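Local coordinates for pullulanase (Klebsiella oxytoca, PDB 2YOC), which hydrolyses the alpha-1,6-glucosidic linkages of pullulan and related alpha-dextrins and is a secreted substrate of a type 2 secretion system, at residues 283-288 / 366-371; 307-312 / 346-351; 342-347 / 378-383. All blocks are in the same frame, centred on the assembly; numbering follows the deposited sequence.

In the fold
From the N-terminal side, the chain enters this beta domain at 283-288, which leads into strand 286-290. It then runs through strand 305-311 to strand 344-353, where contact 2 closes a loop of 33 residues by pairing 307-312 with 346-351. This loop is nested inside the longer one of 77 residues that contact 1 closes when the turn at 366-371 returns to 283-288. The first segment of contact 3, 342-347, overlaps contact 2 at R346 and Y347; contact 3 closes a loop of 30 residues that starts inside the loop of contact 1 and ends beyond it, so contacts 1 and 3 cross. Strand 344-353 thus pairs with 305-311 and 379-380, while D366 of contact 1 binds the hydroxyl of Y347.

Contact 1. Residues 283-288 / 366-371; sequences LSYGAQ and DPYAHS. With SO4 (sulfate ion), chain S.
The carboxylate oxygen OD2 of D366 is gripped by two tyrosine hydroxyls, those of Y345 and Y347, and lies 3.4 Å from CA of G286 across the contact. Two such partners on one buried oxygen would be expected to stabilise an ionised carboxylate. The other oxygen, OD1, accepts from the backbone N of Y368 at 3.0 Å and is met from above the carboxylate plane. This closes an Asx turn, over which the backbone forms a type I turn: A369 N donates to D366 O at 3.1 Å. CG of D366 stands anti to its own backbone N (chi1 -151°), which directs the acid towards the glycine and the amide of Y368. G286, with positive phi, presents its CA to both D366 and CB of Y368, the latter at 3.6 Å. In the family 48 carbohydrate-binding module, a beta domain preceding the catalytic barrel, this places the loop after strand 358-364 against the start of strand 286-290. Beside the glycine, Y285 lays its CB over the centre of the Y368 ring, 3.5 Å from the centroid and almost on the ring normal, a CH-pi contact. The two rings themselves are oblique, their planes at 47°. Their hydroxyls go separate ways: Y285 OH to the carbonyl of A280, Y368 OH to D648 on helix 640-655, which also packs against both tyrosine side chains. On the strand side, the amide NE2 of Q288 folds back to G286 O at 3.1 Å, meeting this oxygen from above its carbonyl plane.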
loop_
_atom_site.group_PDB
_atom_site.type_symbol
_atom_site.label_atom_id
_atom_site.label_comp_id
_atom_site.label_asym_id
_atom_site.label_seq_id
_atom_site.Cartn_x
_atom_site.Cartn_y
_atom_site.Cartn_z
ATOM N N LEU B 283 5.360 -40.464 36.211
ATOM C CA LEU B 283 6.352 -41.523 36.425
ATOM C C LEU B 283 7.654 -41.290 35.700
ATOM O O LEU B 283 7.747 -40.408 34.844
ATOM C CB LEU B 283 5.803 -42.915 36.116
ATOM C CG LEU B 283 4.496 -43.233 36.826
ATOM C CD1 LEU B 283 4.024 -44.586 36.473
ATOM C CD2 LEU B 283 4.626 -43.092 38.300
ATOM N N SER B 284 8.694 -42.044 36.097
ATOM C CA SER B 284 10.021 -41.922 35.504
ATOM C C SER B 284 10.342 -43.125 34.665
ATOM O O SER B 284 10.018 -44.269 35.023
ATOM C CB SER B 284 11.068 -41.638 36.566
ATOM O OG SER B 284 11.074 -40.234 36.792
ATOM N N TYR B 285 10.908 -42.864 33.503
ATOM C CA TYR B 285 11.154 -43.943 32.559
ATOM C C TYR B 285 12.618 -44.262 32.272
ATOM O O TYR B 285 13.508 -43.421 32.502
ATOM C CB TYR B 285 10.282 -43.776 31.294
ATOM C CG TYR B 285 8.800 -43.723 31.614
ATOM C CD1 TYR B 285 8.183 -42.526 31.954
ATOM C CD2 TYR B 285 8.026 -44.880 31.621
ATOM C CE1 TYR B 285 6.826 -42.474 32.281
ATOM C CE2 TYR B 285 6.662 -44.839 31.943
ATOM C CZ TYR B 285 6.063 -43.626 32.244
ATOM O OH TYR B 285 4.737 -43.548 32.571
ATOM N N GLY B 286 12.834 -45.503 31.835
ATOM C CA GLY B 286 14.148 -46.034 31.515
ATOM C C GLY B 286 14.566 -47.085 32.518
ATOM O O GLY B 286 13.719 -47.664 33.205
ATOM N N ALA B 287 15.884 -47.355 32.576
ATOM C CA ALA B 287 16.496 -48.284 33.512
ATOM C C ALA B 287 17.143 -47.381 34.559
ATOM O O ALA B 287 18.329 -47.065 34.506
ATOM C CB ALA B 287 17.522 -49.144 32.805
ATOM N N GLN B 288 16.292 -46.889 35.454
ATOM C CA GLN B 288 16.606 -45.964 36.518
ATOM C C GLN B 288 17.423 -46.617 37.633
ATOM O O GLN B 288 16.867 -47.176 38.582
ATOM C CB GLN B 288 15.297 -45.347 37.071
ATOM C CG GLN B 288 14.538 -44.467 36.108
ATOM C CD GLN B 288 13.076 -44.791 36.196
ATOM O OE1 GLN B 288 12.350 -44.244 37.035
ATOM N NE2 GLN B 288 12.619 -45.747 35.383
ATOM N N ASP B 366 15.218 -49.622 24.732
ATOM C CA ASP B 366 14.480 -48.627 25.505
ATOM C C ASP B 366 14.451 -47.286 24.772
ATOM O O ASP B 366 15.522 -46.800 24.392
ATOM C CB ASP B 366 15.178 -48.419 26.864
ATOM C CG ASP B 366 14.302 -48.001 28.032
ATOM O OD1 ASP B 366 13.396 -47.153 27.835
ATOM O OD2 ASP B 366 14.543 -48.489 29.145
ATOM N N PRO B 367 13.285 -46.615 24.639
ATOM C CA PRO B 367 13.304 -45.252 24.072
ATOM C C PRO B 367 14.028 -44.272 25.022
ATOM O O PRO B 367 14.564 -43.244 24.601
ATOM C CB PRO B 367 11.823 -44.873 23.968
ATOM C CG PRO B 367 11.049 -46.013 24.457
ATOM C CD PRO B 367 11.941 -47.008 25.099
ATOM N N TYR B 368 14.021 -44.611 26.319
ATOM C CA TYR B 368 14.650 -43.881 27.406
ATOM C C TYR B 368 16.064 -44.395 27.708
ATOM O O TYR B 368 16.613 -44.061 28.764
ATOM C CB TYR B 368 13.756 -43.956 28.649
ATOM C CG TYR B 368 12.695 -42.885 28.697
ATOM C CD1 TYR B 368 11.555 -42.970 27.904
ATOM C CD2 TYR B 368 12.829 -41.785 29.538
ATOM C CE1 TYR B 368 10.560 -41.989 27.958
ATOM C CE2 TYR B 368 11.854 -40.790 29.589
ATOM C CZ TYR B 368 10.722 -40.888 28.789
ATOM O OH TYR B 368 9.753 -39.904 28.854
ATOM N N ALA B 369 16.662 -45.193 26.784
ATOM C CA ALA B 369 18.035 -45.715 26.927
ATOM C C ALA B 369 18.985 -44.550 27.094
ATOM O O ALA B 369 18.794 -43.520 26.434
ATOM C CB ALA B 369 18.436 -46.514 25.687
ATOM N N HIS B 370 19.972 -44.679 27.982
ATOM C CA HIS B 370 20.956 -43.610 28.205
ATOM C C HIS B 370 22.360 -44.032 27.806
ATOM O O HIS B 370 23.241 -43.180 27.718
ATOM C CB HIS B 370 20.894 -43.033 29.637
ATOM C CG HIS B 370 19.626 -42.306 29.952
ATOM N ND1 HIS B 370 18.997 -41.505 29.011
ATOM C CD2 HIS B 370 18.910 -42.275 31.102
ATOM C CE1 HIS B 370 17.903 -41.046 29.607
ATOM N NE2 HIS B 370 17.813 -41.473 30.871
ATOM N N SER B 371 22.547 -45.337 27.563
ATOM C CA SER B 371 23.770 -45.997 27.094
ATOM C C SER B 371 23.340 -47.191 26.221
ATOM O O SER B 371 22.288 -47.774 26.488
ATOM C CB SER B 371 24.616 -46.486 28.271
ATOM O OG SER B 371 25.873 -47.025 27.884
HETATM S S SO4 S . 10.845 -40.136 40.716
HETATM O O1 SO4 S . 10.049 -40.903 39.732
HETATM O O2 SO4 S . 10.533 -40.615 42.083
HETATM O O3 SO4 S . 10.513 -38.710 40.585
HETATM O O4 SO4 S . 12.275 -40.326 40.453
#

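Contact 2. Residues 307-312 / 346-351; sequences DVVVYS and RYAMTV
Y311 and R346 meet on one face of an antiparallel strand pair in the family 48 carbohydrate-binding module, where strand 305-311 runs beside strand 344-353, the parts 307-311 and 346-351 lying at 142°. The tyrosine ring and the guanidinium are turned steeply against each other, at 73°, and OH of Y311 lies 3.2 Å from NH2 of R346. A bend in the arginine chain at chi3 (-65°) sets the guanidinium beside the phenol. E363 joins the two: its OE1 takes a salt bridge from R346 NE and a hydrogen bond from Y311 OH, while R346 NH1 is held by the carbonyl of E377. Further along this face, the CG2 branch of V309 packs on CB of A348 at 3.7 Å, and D307 and A348 stand side by side as a hydrogen-bonded pair with their CB atoms 4.2 Å apart. V308 and Y347 project from the reverse face as a non-hydrogen-bonded pair. Here CG2 of V308 comes to the edge of the Y347 ring, 4.3 Å from CE1, and F296 of strand 293-299 packs against both; the phenol continues to D366. Four backbone hydrogen bonds join the two strands. D307 exchanges two with A348, the one from A348 N to D307 O measuring 2.9 Å, and V309 exchanges two with R346. Of the latter, V309 N meets R346 O at 2.9 Å, nearly head-on to the carbonyl.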
loop_
_atom_site.group_PDB
_atom_site.type_symbol
_atom_site.label_atom_id
_atom_site.label_comp_id
_atom_site.label_asym_id
_atom_site.label_seq_id
_atom_site.Cartn_x
_atom_site.Cartn_y
_atom_site.Cartn_z
ATOM N N ASP B 307 8.415 -57.997 29.262
ATOM C CA ASP B 307 9.440 -58.657 30.103
ATOM C C ASP B 307 10.786 -57.930 29.925
ATOM O O ASP B 307 11.088 -57.488 28.811
ATOM C CB ASP B 307 9.664 -60.135 29.686
ATOM C CG ASP B 307 8.518 -61.131 29.838
ATOM O OD1 ASP B 307 7.424 -60.724 30.290
ATOM O OD2 ASP B 307 8.712 -62.320 29.485
ATOM N N VAL B 308 11.606 -57.826 30.982
ATOM C CA VAL B 308 12.944 -57.258 30.833
ATOM C C VAL B 308 13.804 -58.467 30.512
ATOM O O VAL B 308 13.720 -59.478 31.213
ATOM C CB VAL B 308 13.516 -56.525 32.076
ATOM C CG1 VAL B 308 14.725 -55.665 31.694
ATOM C CG2 VAL B 308 12.466 -55.683 32.781
ATOM N N VAL B 309 14.600 -58.386 29.453
ATOM C CA VAL B 309 15.510 -59.478 29.087
ATOM C C VAL B 309 16.865 -58.907 29.402
ATOM O O VAL B 309 17.179 -57.827 28.902
ATOM C CB VAL B 309 15.400 -59.907 27.593
ATOM C CG1 VAL B 309 16.256 -61.131 27.307
ATOM C CG2 VAL B 309 13.953 -60.160 27.197
ATOM N N VAL B 310 17.627 -59.572 30.260
ATOM C CA VAL B 310 18.943 -59.091 30.671
ATOM C C VAL B 310 20.013 -59.957 30.001
ATOM O O VAL B 310 19.951 -61.190 30.057
ATOM C CB VAL B 310 19.087 -59.032 32.223
ATOM C CG1 VAL B 310 20.443 -58.488 32.651
ATOM C CG2 VAL B 310 17.963 -58.217 32.854
ATOM N N TYR B 311 20.978 -59.283 29.354
ATOM C CA TYR B 311 22.066 -59.901 28.616
ATOM C C TYR B 311 23.440 -59.673 29.194
ATOM O O TYR B 311 23.744 -58.591 29.712
ATOM C CB TYR B 311 22.082 -59.378 27.181
ATOM C CG TYR B 311 20.915 -59.829 26.344
ATOM C CD1 TYR B 311 20.950 -61.034 25.662
ATOM C CD2 TYR B 311 19.788 -59.032 26.201
ATOM C CE1 TYR B 311 19.902 -61.427 24.839
ATOM C CE2 TYR B 311 18.719 -59.428 25.407
ATOM C CZ TYR B 311 18.778 -60.629 24.729
ATOM O OH TYR B 311 17.730 -61.050 23.947
ATOM N N SER B 312 24.317 -60.666 28.964
ATOM C CA SER B 312 25.730 -60.626 29.321
ATOM C C SER B 312 26.409 -59.677 28.346
ATOM O O SER B 312 25.749 -59.171 27.428
ATOM C CB SER B 312 26.345 -62.019 29.176
ATOM O OG SER B 312 26.237 -62.551 27.861
ATOM N N ARG B 346 16.830 -55.431 26.735
ATOM C CA ARG B 346 15.798 -55.089 25.777
ATOM C C ARG B 346 14.489 -55.508 26.430
ATOM O O ARG B 346 14.495 -56.356 27.326
ATOM C CB ARG B 346 16.001 -55.864 24.471
ATOM C CG ARG B 346 17.206 -55.416 23.665
ATOM C CD ARG B 346 17.125 -55.884 22.249
ATOM N NE ARG B 346 17.180 -57.339 22.154
ATOM C CZ ARG B 346 17.984 -57.998 21.336
ATOM N NH1 ARG B 346 18.824 -57.339 20.548
ATOM N NH2 ARG B 346 17.946 -59.321 21.285
ATOM N N TYR B 347 13.381 -54.921 25.998
ATOM C CA TYR B 347 12.053 -55.279 26.486
ATOM C C TYR B 347 11.465 -56.221 25.488
ATOM O O TYR B 347 11.450 -55.901 24.303
ATOM C CB TYR B 347 11.132 -54.044 26.607
ATOM C CG TYR B 347 11.611 -53.041 27.625
ATOM C CD1 TYR B 347 11.766 -53.395 28.960
ATOM C CD2 TYR B 347 11.961 -51.747 27.246
ATOM C CE1 TYR B 347 12.245 -52.488 29.896
ATOM C CE2 TYR B 347 12.435 -50.825 28.178
ATOM C CZ TYR B 347 12.556 -51.197 29.507
ATOM O OH TYR B 347 13.005 -50.313 30.450
ATOM N N ALA B 348 11.000 -57.390 25.946
ATOM C CA ALA B 348 10.347 -58.361 25.078
ATOM C C ALA B 348 8.850 -58.041 25.105
ATOM O O ALA B 348 8.183 -58.213 26.142
ATOM C CB ALA B 348 10.602 -59.760 25.567
HETATM N N MSE B 349 8.351 -57.481 23.979
HETATM C CA MSE B 349 6.973 -57.052 23.824
HETATM C C MSE B 349 6.064 -58.154 23.296
HETATM O O MSE B 349 6.492 -59.038 22.547
HETATM C CB MSE B 349 6.905 -55.912 22.815
HETATM C CG MSE B 349 7.859 -54.765 23.085
HETATM SE SE MSE B 349 7.436 -53.779 24.696
HETATM C CE MSE B 349 5.521 -53.309 24.290
ATOM N N THR B 350 4.784 -58.052 23.664
ATOM C CA THR B 350 3.662 -58.834 23.163
ATOM C C THR B 350 2.602 -57.757 22.984
ATOM O O THR B 350 2.015 -57.300 23.974
ATOM C CB THR B 350 3.260 -59.949 24.082
ATOM O OG1 THR B 350 4.369 -60.835 24.199
ATOM C CG2 THR B 350 2.077 -60.690 23.554
ATOM N N VAL B 351 2.440 -57.281 21.733
ATOM C CA VAL B 351 1.576 -56.156 21.454
ATOM C C VAL B 351 0.930 -56.188 20.055
ATOM O O VAL B 351 1.573 -56.537 19.070
ATOM C CB VAL B 351 2.362 -54.839 21.749
ATOM C CG1 VAL B 351 3.660 -54.748 20.936
ATOM C CG2 VAL B 351 1.495 -53.589 21.608
#

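Contact 3. Residues 342-347 / 378-383; sequences GAFYRY and YSQVVD. With SO4 (sulfate ion), chain O.
G342 binds segment 378-383 through both of its backbone polar atoms: its N donates to V381 O at 2.9 Å, and its O accepts NE2 of Q380 at 3.1 Å, lying in the plane of that amide. NE2 also donates to O1 of a sulfate ion at 3.2 Å, a probable crystallisation component held as well by T566, while OE1 bonds to S371 OG; the amide is thus fixed from both ends. Next, A343 O receives V381 N at 2.8 Å. The ring of F344 then lies beside the extended Q380 side chain, its plane only 12° from that of the amide, with CG of Q380 making an off-centre CH-pi contact with the ring. Y345 N reaches S379 O at 2.8 Å, and Y345 O accepts S379 N in return. CG of Y345 sits between the backbone N and carbonyl carbon (chi1 74°), which brings the ring across the neighbouring strand; CB of S379 lies over one face, 3.7 Å from the centroid. At R346 the guanidinium lies flat on the Y378 ring, centres 4.0 Å apart and planes at 14°, with NH1 over one face, a cation-pi stack. F344 with Q380 and Y345 with S379 form a short antiparallel ladder, in which strand 379-380 pairs with strand 344-353 in the beta-sheet of a family 48 carbohydrate-binding module.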
loop_
_atom_site.group_PDB
_atom_site.type_symbol
_atom_site.label_atom_id
_atom_site.label_comp_id
_atom_site.label_asym_id
_atom_site.label_seq_id
_atom_site.Cartn_x
_atom_site.Cartn_y
_atom_site.Cartn_z
ATOM N N GLY B 342 25.481 -51.714 34.249
ATOM C CA GLY B 342 26.263 -52.110 33.081
ATOM C C GLY B 342 25.685 -53.255 32.276
ATOM O O GLY B 342 26.174 -53.536 31.176
ATOM N N ALA B 343 24.652 -53.928 32.798
ATOM C CA ALA B 343 24.025 -55.020 32.054
ATOM C C ALA B 343 23.279 -54.491 30.825
ATOM O O ALA B 343 22.774 -53.347 30.811
ATOM C CB ALA B 343 23.061 -55.809 32.935
ATOM N N PHE B 344 23.235 -55.343 29.786
ATOM C CA PHE B 344 22.542 -55.058 28.549
ATOM C C PHE B 344 21.124 -55.563 28.671
ATOM O O PHE B 344 20.867 -56.502 29.424
ATOM C CB PHE B 344 23.283 -55.661 27.352
ATOM C CG PHE B 344 24.586 -54.962 27.055
ATOM C CD1 PHE B 344 24.600 -53.713 26.440
ATOM C CD2 PHE B 344 25.798 -55.563 27.358
ATOM C CE1 PHE B 344 25.806 -53.071 26.162
ATOM C CE2 PHE B 344 27.005 -54.937 27.048
ATOM C CZ PHE B 344 27.001 -53.687 26.472
ATOM N N TYR B 345 20.193 -54.917 27.980
ATOM C CA TYR B 345 18.794 -55.300 28.064
ATOM C C TYR B 345 18.000 -54.815 26.886
ATOM O O TYR B 345 18.392 -53.868 26.178
ATOM C CB TYR B 345 18.152 -54.779 29.385
ATOM C CG TYR B 345 17.890 -53.292 29.410
ATOM C CD1 TYR B 345 18.924 -52.388 29.617
ATOM C CD2 TYR B 345 16.597 -52.785 29.257
ATOM C CE1 TYR B 345 18.688 -51.016 29.647
ATOM C CE2 TYR B 345 16.348 -51.413 29.261
ATOM C CZ TYR B 345 17.399 -50.530 29.445
ATOM O OH TYR B 345 17.174 -49.170 29.429
ATOM N N ARG B 346 16.830 -55.431 26.735
ATOM C CA ARG B 346 15.798 -55.089 25.777
ATOM C C ARG B 346 14.489 -55.508 26.430
ATOM O O ARG B 346 14.495 -56.356 27.326
ATOM C CB ARG B 346 16.001 -55.864 24.471
ATOM C CG ARG B 346 17.206 -55.416 23.665
ATOM C CD ARG B 346 17.125 -55.884 22.249
ATOM N NE ARG B 346 17.180 -57.339 22.154
ATOM C CZ ARG B 346 17.984 -57.998 21.336
ATOM N NH1 ARG B 346 18.824 -57.339 20.548
ATOM N NH2 ARG B 346 17.946 -59.321 21.285
ATOM N N TYR B 347 13.381 -54.921 25.998
ATOM C CA TYR B 347 12.053 -55.279 26.486
ATOM C C TYR B 347 11.465 -56.221 25.488
ATOM O O TYR B 347 11.450 -55.901 24.303
ATOM C CB TYR B 347 11.132 -54.044 26.607
ATOM C CG TYR B 347 11.611 -53.041 27.625
ATOM C CD1 TYR B 347 11.766 -53.395 28.960
ATOM C CD2 TYR B 347 11.961 -51.747 27.246
ATOM C CE1 TYR B 347 12.245 -52.488 29.896
ATOM C CE2 TYR B 347 12.435 -50.825 28.178
ATOM C CZ TYR B 347 12.556 -51.197 29.507
ATOM O OH TYR B 347 13.005 -50.313 30.450
ATOM N N TYR B 378 21.359 -53.218 21.672
ATOM C CA TYR B 378 20.906 -53.445 23.048
ATOM C C TYR B 378 21.066 -52.177 23.867
ATOM O O TYR B 378 22.076 -51.466 23.737
ATOM C CB TYR B 378 21.710 -54.564 23.741
ATOM C CG TYR B 378 21.713 -55.905 23.043
ATOM C CD1 TYR B 378 22.588 -56.163 21.989
ATOM C CD2 TYR B 378 20.920 -56.954 23.503
ATOM C CE1 TYR B 378 22.614 -57.405 21.357
ATOM C CE2 TYR B 378 20.979 -58.218 22.917
ATOM C CZ TYR B 378 21.818 -58.438 21.835
ATOM O OH TYR B 378 21.849 -59.678 21.224
ATOM N N SER B 379 20.093 -51.919 24.759
ATOM C CA SER B 379 20.188 -50.798 25.695
ATOM C C SER B 379 21.125 -51.274 26.847
ATOM O O SER B 379 21.252 -52.481 27.084
ATOM C CB SER B 379 18.815 -50.447 26.256
ATOM O OG SER B 379 17.845 -50.183 25.263
ATOM N N GLN B 380 21.794 -50.343 27.523
ATOM C CA GLN B 380 22.653 -50.657 28.653
ATOM C C GLN B 380 22.168 -49.932 29.912
ATOM O O GLN B 380 21.789 -48.764 29.833
ATOM C CB GLN B 380 24.090 -50.233 28.350
ATOM C CG GLN B 380 25.114 -51.002 29.178
ATOM C CD GLN B 380 26.515 -50.476 29.022
ATOM O OE1 GLN B 380 26.768 -49.451 28.368
ATOM N NE2 GLN B 380 27.451 -51.141 29.669
ATOM N N VAL B 381 22.194 -50.608 31.069
ATOM C CA VAL B 381 21.857 -49.994 32.360
ATOM C C VAL B 381 23.049 -49.096 32.696
ATOM O O VAL B 381 24.185 -49.567 32.705
ATOM C CB VAL B 381 21.597 -51.031 33.495
ATOM C CG1 VAL B 381 21.498 -50.338 34.850
ATOM C CG2 VAL B 381 20.349 -51.860 33.222
ATOM N N VAL B 382 22.788 -47.805 32.948
ATOM C CA VAL B 382 23.825 -46.828 33.254
ATOM C C VAL B 382 23.440 -45.818 34.334
ATOM O O VAL B 382 22.258 -45.579 34.590
ATOM C CB VAL B 382 24.327 -46.144 31.959
ATOM C CG1 VAL B 382 23.480 -44.930 31.584
ATOM C CG2 VAL B 382 25.793 -45.763 32.070
ATOM N N ASP B 383 24.469 -45.222 34.959
ATOM C CA ASP B 383 24.355 -44.169 35.968
ATOM C C ASP B 383 25.204 -42.986 35.498
ATOM O O ASP B 383 26.409 -42.932 35.788
ATOM C CB ASP B 383 24.810 -44.678 37.345
ATOM C CG ASP B 383 24.827 -43.593 38.389
ATOM O OD1 ASP B 383 23.740 -43.026 38.672
ATOM O OD2 ASP B 383 25.943 -43.249 38.869
HETATM S S SO4 O . 31.504 -50.519 30.081
HETATM O O1 SO4 O . 30.576 -50.917 28.996
HETATM O O2 SO4 O . 30.756 -49.767 31.106
HETATM O O3 SO4 O . 32.564 -49.626 29.538
HETATM O O4 SO4 O . 32.126 -51.713 30.694
#